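Local coordinates for ethylbenzene dehydrogenase alpha-subunit (Aromatoleum aromaticum, PDB 2IVF), which belongs to the molybdopterin oxidoreductase family and holds a molybdenum atom, two pterin guanosine dinucleotide ligands and an iron-sulfur cluster, at residues F320-L334 and L374-F386. Residues are numbered along the deposited sequence; the frame is centred on the assembly and turned at random.
Sequences FDRQFVCEQTDLPLL and LKLDFMPALEGTF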
loop_
_atom_site.group_PDB
_atom_site.type_symbol
_atom_site.label_atom_id
_atom_site.label_comp_id
_atom_site.label_asym_id
_atom_site.label_seq_id
_atom_site.Cartn_x
_atom_site.Cartn_y
_atom_site.Cartn_z
ATOM N N PHE A 320 39.458 5.324 5.485
ATOM C CA PHE A 320 38.936 5.786 4.210
ATOM C C PHE A 320 39.785 5.309 3.004
ATOM O O PHE A 320 40.979 5.026 3.111
ATOM C CB PHE A 320 38.735 7.324 4.214
ATOM C CG PHE A 320 39.991 8.104 4.360
ATOM C CD1 PHE A 320 40.495 8.384 5.603
ATOM C CD2 PHE A 320 40.669 8.589 3.245
ATOM C CE1 PHE A 320 41.638 9.082 5.753
ATOM C CE2 PHE A 320 41.813 9.325 3.386
ATOM C CZ PHE A 320 42.312 9.571 4.631
ATOM N N ASP A 321 39.129 5.249 1.856
ATOM C CA ASP A 321 39.732 4.827 0.611
ATOM C C ASP A 321 40.387 6.085 0.035
ATOM O O ASP A 321 39.757 6.907 -0.639
ATOM C CB ASP A 321 38.638 4.248 -0.273
ATOM C CG ASP A 321 39.143 3.637 -1.573
ATOM O OD1 ASP A 321 40.242 3.957 -2.058
ATOM O OD2 ASP A 321 38.359 2.844 -2.149
ATOM N N ARG A 322 41.663 6.243 0.337
ATOM C CA ARG A 322 42.397 7.434 -0.050
ATOM C C ARG A 322 42.415 7.627 -1.555
ATOM O O ARG A 322 42.206 8.740 -2.048
ATOM C CB ARG A 322 43.836 7.368 0.473
ATOM C CG ARG A 322 44.661 8.601 0.179
ATOM C CD ARG A 322 46.061 8.535 0.829
ATOM N NE ARG A 322 45.945 8.637 2.280
ATOM C CZ ARG A 322 46.054 9.761 2.981
ATOM N NH1 ARG A 322 46.325 10.917 2.397
ATOM N NH2 ARG A 322 45.904 9.710 4.288
ATOM N N GLN A 323 42.668 6.551 -2.287
ATOM C CA GLN A 323 42.784 6.640 -3.747
ATOM C C GLN A 323 41.484 7.117 -4.407
ATOM O O GLN A 323 41.480 7.992 -5.263
ATOM C CB GLN A 323 43.211 5.280 -4.271
ATOM C CG GLN A 323 43.702 5.258 -5.702
ATOM C CD GLN A 323 44.672 4.105 -5.945
ATOM O OE1 GLN A 323 45.137 3.437 -4.994
ATOM N NE2 GLN A 323 44.980 3.861 -7.213
ATOM N N PHE A 324 40.379 6.542 -3.977
ATOM C CA PHE A 324 39.051 6.855 -4.486
ATOM C C PHE A 324 38.723 8.298 -4.190
ATOM O O PHE A 324 38.218 9.023 -5.057
ATOM C CB PHE A 324 38.024 5.931 -3.815
ATOM C CG PHE A 324 36.611 6.069 -4.337
ATOM C CD1 PHE A 324 35.760 7.076 -3.880
ATOM C CD2 PHE A 324 36.116 5.156 -5.265
ATOM C CE1 PHE A 324 34.457 7.201 -4.353
ATOM C CE2 PHE A 324 34.799 5.255 -5.730
ATOM C CZ PHE A 324 33.967 6.267 -5.273
ATOM N N VAL A 325 38.982 8.720 -2.953
ATOM C CA VAL A 325 38.724 10.106 -2.550
ATOM C C VAL A 325 39.527 11.088 -3.404
ATOM O O VAL A 325 39.020 12.081 -3.917
ATOM C CB VAL A 325 38.989 10.253 -1.044
ATOM C CG1 VAL A 325 39.490 11.631 -0.649
ATOM C CG2 VAL A 325 37.732 9.854 -0.277
ATOM N N CYS A 326 40.781 10.768 -3.596
ATOM C CA CYS A 326 41.682 11.615 -4.356
ATOM C C CYS A 326 41.304 11.694 -5.808
ATOM O O CYS A 326 41.527 12.695 -6.459
ATOM C CB CYS A 326 43.095 11.095 -4.188
ATOM S SG CYS A 326 43.792 11.581 -2.606
ATOM N N GLU A 327 40.694 10.648 -6.322
ATOM C CA GLU A 327 40.365 10.617 -7.749
ATOM C C GLU A 327 38.988 11.210 -8.025
ATOM O O GLU A 327 38.824 12.002 -8.971
ATOM C CB GLU A 327 40.482 9.165 -8.234
ATOM C CG GLU A 327 39.896 8.811 -9.568
ATOM C CD GLU A 327 39.904 7.295 -9.749
ATOM O OE1 GLU A 327 41.013 6.751 -9.994
ATOM O OE2 GLU A 327 38.823 6.663 -9.610
ATOM N N GLN A 328 38.011 10.848 -7.201
ATOM C CA GLN A 328 36.620 11.018 -7.523
ATOM C C GLN A 328 36.041 12.324 -7.046
ATOM O O GLN A 328 34.996 12.721 -7.529
ATOM C CB GLN A 328 35.772 9.875 -6.932
ATOM C CG GLN A 328 36.023 8.489 -7.490
ATOM C CD GLN A 328 35.430 8.319 -8.878
ATOM O OE1 GLN A 328 34.255 8.590 -9.087
ATOM N NE2 GLN A 328 36.250 7.905 -9.836
ATOM N N THR A 329 36.708 12.985 -6.101
ATOM C CA THR A 329 36.078 14.065 -5.356
ATOM C C THR A 329 36.937 15.308 -5.270
ATOM O O THR A 329 38.074 15.325 -5.720
ATOM C CB THR A 329 35.753 13.659 -3.905
ATOM O OG1 THR A 329 36.964 13.731 -3.143
ATOM C CG2 THR A 329 35.135 12.260 -3.823
ATOM N N ASP A 330 36.336 16.351 -4.695
ATOM C CA ASP A 330 37.003 17.610 -4.506
ATOM C C ASP A 330 37.811 17.615 -3.221
ATOM O O ASP A 330 38.451 18.608 -2.928
ATOM C CB ASP A 330 36.021 18.785 -4.564
ATOM C CG ASP A 330 35.035 18.822 -3.409
ATOM O OD1 ASP A 330 34.800 17.764 -2.769
ATOM O OD2 ASP A 330 34.487 19.935 -3.153
ATOM N N LEU A 331 37.817 16.504 -2.475
ATOM C CA LEU A 331 38.529 16.488 -1.199
ATOM C C LEU A 331 40.013 16.883 -1.306
ATOM O O LEU A 331 40.537 17.523 -0.412
ATOM C CB LEU A 331 38.344 15.152 -0.440
ATOM C CG LEU A 331 36.936 14.720 -0.010
ATOM C CD1 LEU A 331 37.072 13.694 1.121
ATOM C CD2 LEU A 331 36.046 15.849 0.386
ATOM N N PRO A 332 40.721 16.478 -2.379
ATOM C CA PRO A 332 42.095 16.994 -2.514
ATOM C C PRO A 332 42.258 18.361 -3.193
ATOM O O PRO A 332 43.381 18.798 -3.356
ATOM C CB PRO A 332 42.766 15.924 -3.379
ATOM C CG PRO A 332 41.684 15.471 -4.247
ATOM C CD PRO A 332 40.436 15.444 -3.402
ATOM N N LEU A 333 41.182 19.030 -3.601
ATOM C CA LEU A 333 41.360 20.301 -4.303
ATOM C C LEU A 333 41.646 21.380 -3.282
ATOM O O LEU A 333 41.112 21.350 -2.164
ATOM C CB LEU A 333 40.151 20.679 -5.148
ATOM C CG LEU A 333 39.880 19.772 -6.356
ATOM C CD1 LEU A 333 38.632 20.215 -7.091
ATOM C CD2 LEU A 333 41.069 19.741 -7.345
ATOM N N LEU A 334 42.480 22.324 -3.688
ATOM C CA LEU A 334 42.944 23.377 -2.801
ATOM C C LEU A 334 42.003 24.569 -2.753
ATOM O O LEU A 334 41.451 25.011 -3.771
ATOM C CB LEU A 334 44.310 23.834 -3.228
ATOM C CG LEU A 334 45.454 22.827 -3.131
ATOM C CD1 LEU A 334 46.703 23.481 -3.792
ATOM C CD2 LEU A 334 45.740 22.458 -1.671
ATOM N N LEU A 374 39.305 12.169 -14.464
ATOM C CA LEU A 374 39.552 11.977 -13.047
ATOM C C LEU A 374 40.782 11.114 -12.819
ATOM O O LEU A 374 41.197 10.904 -11.692
ATOM C CB LEU A 374 38.357 11.297 -12.382
ATOM C CG LEU A 374 36.991 11.978 -12.470
ATOM C CD1 LEU A 374 35.931 11.043 -11.878
ATOM C CD2 LEU A 374 36.990 13.331 -11.759
ATOM N N LYS A 375 41.357 10.599 -13.899
ATOM C CA LYS A 375 42.470 9.697 -13.800
ATOM C C LYS A 375 43.667 10.446 -13.208
ATOM O O LYS A 375 43.976 11.569 -13.627
ATOM C CB LYS A 375 42.775 9.132 -15.186
ATOM C CG LYS A 375 43.805 8.041 -15.184
ATOM C CD LYS A 375 44.036 7.493 -16.573
ATOM C CE LYS A 375 45.110 6.416 -16.526
ATOM N NZ LYS A 375 44.558 5.293 -15.748
ATOM N N LEU A 376 44.334 9.816 -12.251
ATOM C CA LEU A 376 45.442 10.414 -11.550
ATOM C C LEU A 376 46.740 9.785 -12.029
ATOM O O LEU A 376 46.820 8.569 -12.223
ATOM C CB LEU A 376 45.310 10.170 -10.037
ATOM C CG LEU A 376 44.145 10.837 -9.298
ATOM C CD1 LEU A 376 44.138 10.424 -7.845
ATOM C CD2 LEU A 376 44.162 12.354 -9.411
ATOM N N ASP A 377 47.758 10.608 -12.171
ATOM C CA ASP A 377 49.089 10.090 -12.466
ATOM C C ASP A 377 50.031 10.302 -11.272
ATOM O O ASP A 377 51.233 10.091 -11.388
ATOM C CB ASP A 377 49.612 10.658 -13.780
ATOM C CG ASP A 377 49.748 12.157 -13.772
ATOM O OD1 ASP A 377 49.495 12.791 -12.737
ATOM O OD2 ASP A 377 50.130 12.709 -14.827
ATOM N N PHE A 378 49.461 10.708 -10.136
ATOM C CA PHE A 378 50.181 10.800 -8.867
ATOM C C PHE A 378 49.156 10.907 -7.764
ATOM O O PHE A 378 48.000 11.166 -8.044
ATOM C CB PHE A 378 51.076 12.033 -8.847
ATOM C CG PHE A 378 50.344 13.303 -8.573
ATOM C CD1 PHE A 378 49.660 13.945 -9.569
ATOM C CD2 PHE A 378 50.337 13.853 -7.317
ATOM C CE1 PHE A 378 48.971 15.111 -9.316
ATOM C CE2 PHE A 378 49.664 15.023 -7.067
ATOM C CZ PHE A 378 48.980 15.650 -8.060
ATOM N N MET A 379 49.559 10.747 -6.512
ATOM C CA MET A 379 48.624 10.877 -5.401
ATOM C C MET A 379 48.611 12.304 -4.865
ATOM O O MET A 379 49.590 12.753 -4.288
ATOM C CB MET A 379 48.985 9.931 -4.266
ATOM C CG MET A 379 48.274 8.598 -4.319
ATOM S SD MET A 379 46.549 8.717 -3.804
ATOM C CE MET A 379 46.370 7.165 -2.908
ATOM N N PRO A 380 47.482 13.014 -5.025
ATOM C CA PRO A 380 47.370 14.355 -4.453
ATOM C C PRO A 380 47.472 14.340 -2.940
ATOM O O PRO A 380 47.101 13.356 -2.313
ATOM C CB PRO A 380 45.963 14.809 -4.875
ATOM C CG PRO A 380 45.562 13.896 -5.971
ATOM C CD PRO A 380 46.277 12.621 -5.765
ATOM N N ALA A 381 47.929 15.443 -2.364
ATOM C CA ALA A 381 47.883 15.647 -0.912
ATOM C C ALA A 381 46.443 15.645 -0.447
ATOM O O ALA A 381 45.549 16.078 -1.185
ATOM C CB ALA A 381 48.541 16.992 -0.524
ATOM N N LEU A 382 46.218 15.146 0.764
ATOM C CA LEU A 382 44.946 15.322 1.453
ATOM C C LEU A 382 45.218 16.145 2.698
ATOM O O LEU A 382 44.755 17.286 2.821
ATOM C CB LEU A 382 44.318 13.980 1.819
ATOM C CG LEU A 382 43.587 13.281 0.672
ATOM C CD1 LEU A 382 42.932 12.040 1.189
ATOM C CD2 LEU A 382 42.543 14.188 -0.009
ATOM N N GLU A 383 45.995 15.582 3.615
ATOM C CA GLU A 383 46.289 16.283 4.850
ATOM C C GLU A 383 47.280 17.402 4.578
ATOM O O GLU A 383 48.194 17.256 3.767
ATOM C CB GLU A 383 46.831 15.316 5.912
ATOM C CG GLU A 383 45.798 14.232 6.382
ATOM C CD GLU A 383 45.770 12.994 5.500
ATOM O OE1 GLU A 383 46.409 13.029 4.428
ATOM O OE2 GLU A 383 45.101 11.976 5.883
ATOM N N GLY A 384 47.103 18.535 5.246
ATOM C CA GLY A 384 48.129 19.563 5.238
ATOM C C GLY A 384 47.658 20.976 4.973
ATOM O O GLY A 384 46.572 21.229 4.448
ATOM N N THR A 385 48.499 21.913 5.352
ATOM C CA THR A 385 48.284 23.285 4.968
ATOM C C THR A 385 49.539 23.725 4.255
ATOM O O THR A 385 50.644 23.427 4.687
ATOM C CB THR A 385 47.913 24.167 6.178
ATOM O OG1 THR A 385 46.761 23.594 6.829
ATOM C CG2 THR A 385 47.549 25.556 5.708
ATOM N N PHE A 386 49.341 24.387 3.125
ATOM C CA PHE A 386 50.404 24.679 2.200
ATOM C C PHE A 386 50.318 26.152 1.843
ATOM O O PHE A 386 49.493 26.891 2.388
ATOM C CB PHE A 386 50.254 23.813 0.939
ATOM C CG PHE A 386 50.119 22.338 1.220
ATOM C CD1 PHE A 386 51.249 21.545 1.396
ATOM C CD2 PHE A 386 48.871 21.748 1.294
ATOM C CE1 PHE A 386 51.139 20.189 1.647
ATOM C CE2 PHE A 386 48.744 20.391 1.550
ATOM C CZ PHE A 386 49.885 19.606 1.736
HETATM O O HOH W 1 47.446 11.714 -0.395
HETATM O O HOH W 2 40.980 13.343 -10.224
HETATM O O HOH W 3 43.174 7.213 -11.416
HETATM O O HOH W 4 45.863 17.789 -3.100
#
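Arg322 meets Glu383 end-on, NH1 donating to OE1 and NH2 to OE2, each bond 2.9 Å and using the syn lone pair of its oxygen, with guanidinium and carboxylate nearly coplanar (25°). A bend at chi3 (-69°) turns the arginine chain toward the carboxylate, while the CE2 edge of Phe320 and Leu382 CD1 sit over the same guanidinium face and the Phe320 ring edge also meets Glu383 OE2. Water 1 accepts from Arg322 NH1 and donates to Pro380 O.

Alongside, Leu382 runs past Arg322 in the opposite direction and splays its methyls: CD1 reaches Phe320 CE2 and Val325, and CD2 packs on Pro332. Its CG touches Cys326 SG at 3.7 Å, and Leu376 CD1 and the Pro380 ring close on Cys326 CB. Met379, bent at chi2 and chi3, lays its CE against Gln323 CA. At the helix end Leu374 crosses Glu327 nearly at right angles; water 3 links Glu327 OE1 to Leu376 N, and OE2 pairs with Lys802.

Residues 374-383 run along one side of helix 322-328, about 33 Å from the chain centre to the contact centre. Helix 401-408 covers Leu382 through Phe402, and both segments lead into the outer strands, 334-336 and 385-389, of a three-stranded antiparallel sheet centred on 395-400.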